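Local coordinates for protein D-threo-3-hydroxyaspartate dehydratase (Delftia, PDB 3WQC) that deaminates D-threo-3-hydroxyaspartate to oxaloacetate and ammonia with pyridoxal 5'-phosphate and a divalent metal ion, and also acts on D-serine, at residues B[82-87]-B[109-114]; B[100-105]-B[129-134]. One frame throughout, in Å; residues are numbered along the deposited sequence. Where two conformers were deposited one is given.

Interaction 1 of 2, residues B[82-87]-B[109-114]; sequences QFFAAG and RRRGCD
Phe84, in the last turn of helix 77-85, lays its ring on the Arg111-Gly112-Cys113 turn that ends helix 102-110. The main apolar touch is a CH-pi contact: Cys113 CB sits over one face, 3.7 Å from the Phe84 ring centroid and 20° off its normal, offset toward the CD1 rim. Cys113 SG adds an oblique sulfur-aromatic contact, 4.7 Å from the same centroid. Arg111 CB packs 3.7 Å from Phe84 CE2. With CG anti to the backbone N (chi1 177°), Phe84 extends toward the other helix, while Ile91 of strand 90-93 touches both Phe84 and Cys113 from the barrel side.

Electrostatics enters at the ring edge. Arg111 O approaches it near the ring plane, 3.3 Å from Phe84 CZ, where the positive C-H rim suits a carbonyl oxygen. The Arg111 guanidinium lies oblique to the ring, the planes 57° apart.

Both helices end in Schellman motifs, at Gly87 and Gly112. Gly112 returns its N to Arg109 O at 3.0 Å, and the turn brings its backbone against the ring; at its positive phi a CB would jam against the carbonyl O of Arg111, a clash glycine is spared. Replacing Phe84 by an alanine would probably open a gap above Cys113 and leave the Arg111 carbonyl without its aromatic edge. With no hydrogen bond across the contact, cohesion here rests on dispersion and weak ring electrostatics.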
loop_
_atom_site.group_PDB
_atom_site.type_symbol
_atom_site.label_atom_id
_atom_site.label_comp_id
_atom_site.label_asym_id
_atom_site.label_seq_id
_atom_site.Cartn_x
_atom_site.Cartn_y
_atom_site.Cartn_z
ATOM N N GLN B 82 9.095 18.620 0.686
ATOM C CA GLN B 82 8.980 18.520 -0.799
ATOM C C GLN B 82 8.260 19.747 -1.316
ATOM O O GLN B 82 8.674 20.371 -2.308
ATOM C CB GLN B 82 8.182 17.238 -1.181
ATOM C CG GLN B 82 7.720 17.196 -2.677
ATOM C CD GLN B 82 7.069 15.858 -3.116
ATOM O OE1 GLN B 82 7.688 14.776 -3.160
ATOM N NE2 GLN B 82 5.854 15.966 -3.567
ATOM N N PHE B 83 7.105 20.062 -0.749
ATOM C CA PHE B 83 6.293 21.148 -1.287
ATOM C C PHE B 83 6.942 22.517 -0.999
ATOM O O PHE B 83 6.869 23.408 -1.868
ATOM C CB PHE B 83 4.807 21.085 -0.802
ATOM C CG PHE B 83 4.089 20.005 -1.503
ATOM C CD1 PHE B 83 3.512 20.241 -2.748
ATOM C CD2 PHE B 83 3.976 18.725 -0.937
ATOM C CE1 PHE B 83 2.834 19.191 -3.442
ATOM C CE2 PHE B 83 3.312 17.664 -1.628
ATOM C CZ PHE B 83 2.753 17.898 -2.901
ATOM N N PHE B 84 7.638 22.645 0.153
ATOM C CA PHE B 84 8.365 23.932 0.367
ATOM C C PHE B 84 9.527 24.096 -0.644
ATOM O O PHE B 84 9.700 25.220 -1.179
ATOM C CB PHE B 84 8.934 23.987 1.784
ATOM C CG PHE B 84 9.751 25.248 2.026
ATOM C CD1 PHE B 84 9.112 26.508 2.011
ATOM C CD2 PHE B 84 11.135 25.152 2.252
ATOM C CE1 PHE B 84 9.907 27.683 2.158
ATOM C CE2 PHE B 84 11.914 26.314 2.433
ATOM C CZ PHE B 84 11.279 27.546 2.387
ATOM N N ALA B 85 10.226 23.013 -0.945
ATOM C CA ALA B 85 11.309 23.076 -1.946
ATOM C C ALA B 85 10.718 23.514 -3.306
ATOM O O ALA B 85 11.399 24.124 -4.138
ATOM C CB ALA B 85 12.020 21.746 -2.090
ATOM N N ALA B 86 9.487 23.093 -3.577
ATOM C CA ALA B 86 8.761 23.414 -4.836
ATOM C C ALA B 86 8.107 24.786 -4.831
ATOM O O ALA B 86 7.438 25.139 -5.788
ATOM C CB ALA B 86 7.758 22.310 -5.178
ATOM N N GLY B 87 8.234 25.539 -3.738
ATOM C CA GLY B 87 7.759 26.908 -3.686
ATOM C C GLY B 87 6.528 27.207 -2.819
ATOM O O GLY B 87 6.071 28.389 -2.728
ATOM N N ARG B 109 11.035 26.077 9.278
ATOM C CA ARG B 109 10.664 27.501 9.492
ATOM C C ARG B 109 11.876 28.475 9.269
ATOM O O ARG B 109 11.678 29.563 8.688
ATOM C CB ARG B 109 10.081 27.676 10.930
ATOM C CG ARG B 109 8.667 27.086 10.990
ATOM C CD ARG B 109 8.064 27.154 12.400
ATOM N NE ARG B 109 7.928 28.569 12.806
ATOM C CZ ARG B 109 6.935 29.389 12.416
ATOM N NH1 ARG B 109 5.872 28.931 11.672
ATOM N NH2 ARG B 109 6.961 30.697 12.779
ATOM N N ARG B 110 13.065 28.054 9.726
ATOM C CA ARG B 110 14.245 28.876 9.601
ATOM C C ARG B 110 14.625 29.058 8.151
ATOM O O ARG B 110 15.169 30.126 7.830
ATOM C CB ARG B 110 15.411 28.320 10.396
ATOM C CG ARG B 110 15.229 28.416 11.904
ATOM C CD ARG B 110 16.440 27.760 12.654
ATOM N NE ARG B 110 16.528 28.094 14.098
ATOM C CZ ARG B 110 17.367 27.560 14.986
ATOM N NH1 ARG B 110 18.267 26.676 14.596
ATOM N NH2 ARG B 110 17.251 27.930 16.325
ATOM N N ARG B 111 14.298 28.107 7.273
ATOM C CA ARG B 111 14.515 28.267 5.797
ATOM C C ARG B 111 13.455 29.061 5.080
ATOM O O ARG B 111 13.579 29.332 3.890
ATOM C CB ARG B 111 14.475 26.840 5.055
ATOM C CG ARG B 111 15.520 25.948 5.387
ATOM C CD ARG B 111 15.657 24.958 4.201
ATOM N NE ARG B 111 14.749 23.877 3.973
ATOM C CZ ARG B 111 14.646 22.793 4.803
ATOM N NH1 ARG B 111 15.277 22.727 6.027
ATOM N NH2 ARG B 111 13.876 21.823 4.462
ATOM N N GLY B 112 12.383 29.481 5.797
ATOM C CA GLY B 112 11.380 30.308 5.247
ATOM C C GLY B 112 10.042 29.669 5.025
ATOM O O GLY B 112 9.135 30.307 4.449
ATOM N N CYS B 113 9.840 28.466 5.555
ATOM C CA CYS B 113 8.526 27.849 5.414
ATOM C C CYS B 113 7.595 28.319 6.566
ATOM O O CYS B 113 7.976 28.245 7.733
ATOM C CB CYS B 113 8.688 26.328 5.470
ATOM S SG CYS B 113 7.098 25.431 5.224
ATOM N N ASP B 114 6.401 28.783 6.232
ATOM C CA ASP B 114 5.442 29.235 7.263
ATOM C C ASP B 114 4.674 28.015 7.675
ATOM O O ASP B 114 3.481 27.806 7.332
ATOM C CB ASP B 114 4.507 30.252 6.701
ATOM C CG ASP B 114 3.729 30.927 7.831
ATOM O OD1 ASP B 114 4.352 31.102 8.919
ATOM O OD2 ASP B 114 2.611 31.436 7.625
#

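Interaction 2 of 2, residues B[100-105]-B[129-134]; sequences HRLPQA and AAFGRE
One carboxylate oxygen, OD1 of Asp19 of the second subunit, is gripped by both His100 NE2 and Arg101 NH1, just ahead of the Leu102 that meets Phe131. Arg101 NH2 has another acidic partner there, Asp287, also of the second subunit, so the residues leading into helix 102-110 are tied to that chain while the next turn faces helix 122-135.

The side chains that meet there are apolar. Phe131 has CG anti to its backbone N (chi1 -175°), which carries the ring outward to the first turn of helix 102-110. Leu102 CB lies over one ring face in a CH-pi contact, 4.0 Å from the Phe131 centroid and 30° off the normal; its closest ring atom is Phe131 CD2, at 3.6 Å. The two side chains run past each other in opposite directions, so Leu102 CD1 ends beside the base of the aromatic chain, 4.0 Å from Phe131 CB. Leucine suits this buried spot, its side chain also touching Met97 of a loop and Leu117 of strand 114-119.

Pro103 CG approaches the far end of the ring obliquely, 4.0 Å from Phe131 CZ. Proline fits a first helical turn, where its missing N-H costs no helical bond, and its rigid ring is a firm apolar neighbour. Lacking any cross-helix hydrogen bond, the contact depends on shape and dispersion, whereas the charge of Arg101 faces the second subunit's acids.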
loop_
_atom_site.group_PDB
_atom_site.type_symbol
_atom_site.label_atom_id
_atom_site.label_comp_id
_atom_site.label_asym_id
_atom_site.label_seq_id
_atom_site.Cartn_x
_atom_site.Cartn_y
_atom_site.Cartn_z
ATOM N N HIS B 100 9.842 14.762 19.072
ATOM C CA HIS B 100 11.151 14.474 18.437
ATOM C C HIS B 100 11.283 15.046 17.036
ATOM O O HIS B 100 12.427 15.135 16.529
ATOM C CB HIS B 100 11.437 12.973 18.422
ATOM C CG HIS B 100 10.701 12.193 17.393
ATOM N ND1 HIS B 100 9.453 11.631 17.590
ATOM C CD2 HIS B 100 11.072 11.922 16.083
ATOM C CE1 HIS B 100 9.065 11.019 16.415
ATOM N NE2 HIS B 100 10.087 11.202 15.493
ATOM N N ARG B 101 10.150 15.449 16.409
ATOM C CA ARG B 101 10.187 16.078 15.108
ATOM C C ARG B 101 10.388 17.591 15.182
ATOM O O ARG B 101 10.424 18.263 14.139
ATOM C CB ARG B 101 8.919 15.755 14.312
ATOM C CG ARG B 101 9.036 14.328 13.701
ATOM C CD ARG B 101 7.916 14.008 12.715
ATOM N NE ARG B 101 6.703 13.476 13.357
ATOM C CZ ARG B 101 6.517 12.172 13.625
ATOM N NH1 ARG B 101 7.481 11.250 13.343
ATOM N NH2 ARG B 101 5.333 11.786 14.123
ATOM N N LEU B 102 10.500 18.152 16.417
ATOM C CA LEU B 102 10.617 19.624 16.497
ATOM C C LEU B 102 11.870 20.222 15.778
ATOM O O LEU B 102 11.764 21.253 15.151
ATOM C CB LEU B 102 10.545 20.078 17.968
ATOM C CG LEU B 102 9.073 20.096 18.447
ATOM C CD1 LEU B 102 9.036 20.134 19.976
ATOM C CD2 LEU B 102 8.336 21.347 17.880
ATOM N N PRO B 103 13.032 19.529 15.832
ATOM C CA PRO B 103 14.193 20.101 15.079
ATOM C C PRO B 103 13.880 20.192 13.610
ATOM O O PRO B 103 14.229 21.197 12.983
ATOM C CB PRO B 103 15.338 19.101 15.392
ATOM C CG PRO B 103 14.989 18.584 16.871
ATOM C CD PRO B 103 13.434 18.420 16.743
ATOM N N GLN B 104 13.217 19.196 13.011
ATOM C CA GLN B 104 12.906 19.314 11.565
ATOM C C GLN B 104 11.926 20.435 11.297
ATOM O O GLN B 104 12.074 21.188 10.346
ATOM C CB GLN B 104 12.308 17.991 11.070
ATOM C CG GLN B 104 12.291 18.131 9.561
ATOM C CD GLN B 104 11.717 16.960 8.818
ATOM O OE1 GLN B 104 11.627 16.972 7.504
ATOM N NE2 GLN B 104 11.338 15.911 9.590
ATOM N N ALA B 105 10.898 20.610 12.187
ATOM C CA ALA B 105 9.940 21.708 11.962
ATOM C C ALA B 105 10.696 23.052 12.131
ATOM O O ALA B 105 10.381 23.961 11.338
ATOM C CB ALA B 105 8.840 21.593 13.012
ATOM N N ALA B 129 6.511 24.704 23.381
ATOM C CA ALA B 129 6.862 26.025 23.928
ATOM C C ALA B 129 8.265 25.935 24.532
ATOM O O ALA B 129 9.021 26.910 24.400
ATOM C CB ALA B 129 5.809 26.355 24.989
ATOM N N ALA B 130 8.637 24.852 25.213
ATOM C CA ALA B 130 9.994 24.806 25.812
ATOM C C ALA B 130 11.052 24.791 24.710
ATOM O O ALA B 130 12.080 25.499 24.811
ATOM C CB ALA B 130 10.114 23.589 26.672
ATOM N N PHE B 131 10.802 24.044 23.603
ATOM C CA PHE B 131 11.802 24.049 22.569
ATOM C C PHE B 131 11.900 25.375 21.848
ATOM O O PHE B 131 12.994 25.864 21.497
ATOM C CB PHE B 131 11.422 22.883 21.583
ATOM C CG PHE B 131 12.466 22.686 20.495
ATOM C CD1 PHE B 131 13.702 22.097 20.824
ATOM C CD2 PHE B 131 12.188 23.023 19.155
ATOM C CE1 PHE B 131 14.671 21.847 19.823
ATOM C CE2 PHE B 131 13.193 22.763 18.166
ATOM C CZ PHE B 131 14.375 22.151 18.499
ATOM N N GLY B 132 10.730 25.990 21.612
ATOM C CA GLY B 132 10.682 27.312 20.976
ATOM C C GLY B 132 11.441 28.319 21.834
ATOM O O GLY B 132 12.167 29.177 21.309
ATOM N N ARG B 133 11.227 28.331 23.168
ATOM C CA ARG B 133 11.979 29.272 23.999
ATOM C C ARG B 133 13.494 28.970 23.880
ATOM O O ARG B 133 14.325 29.903 23.774
ATOM C CB ARG B 133 11.505 29.100 25.454
ATOM C CG ARG B 133 10.138 29.757 25.595
ATOM C CD ARG B 133 9.738 29.954 27.083
ATOM N NE ARG B 133 9.737 28.675 27.773
ATOM C CZ ARG B 133 8.689 27.847 27.846
ATOM N NH1 ARG B 133 7.541 28.204 27.212
ATOM N NH2 ARG B 133 8.804 26.674 28.542
ATOM N N GLU B 134 13.877 27.700 23.975
ATOM C CA GLU B 134 15.316 27.326 23.871
ATOM C C GLU B 134 15.950 27.824 22.591
ATOM O O GLU B 134 17.124 28.258 22.577
ATOM C CB GLU B 134 15.527 25.801 24.032
ATOM C CG GLU B 134 16.929 25.331 24.042
ATOM C CD GLU B 134 17.035 23.767 23.871
ATOM O OE1 GLU B 134 16.776 23.130 22.769
ATOM O OE2 GLU B 134 17.383 23.129 24.855
#

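Helix 102-110 serves both contacts, at opposite ends: its first turn packs on helix 122-135 in interaction 2, and the turn that follows it receives helix 77-85 in interaction 1. Their centres lie about 17 Å apart, and together they join three consecutive helices on the outside of the TIM-type barrel domain. Both are partly buried, each with a single buried residue at the barrel side, Cys113 or Leu102, and a phenylalanine reaching across from the neighbouring helix. Their chemistry differs with what faces the ring: in interaction 1 a cysteine and a carbonyl of a glycine-ended turn, in interaction 2 leucine and proline, beside a histidine and an arginine that bond to the second subunit.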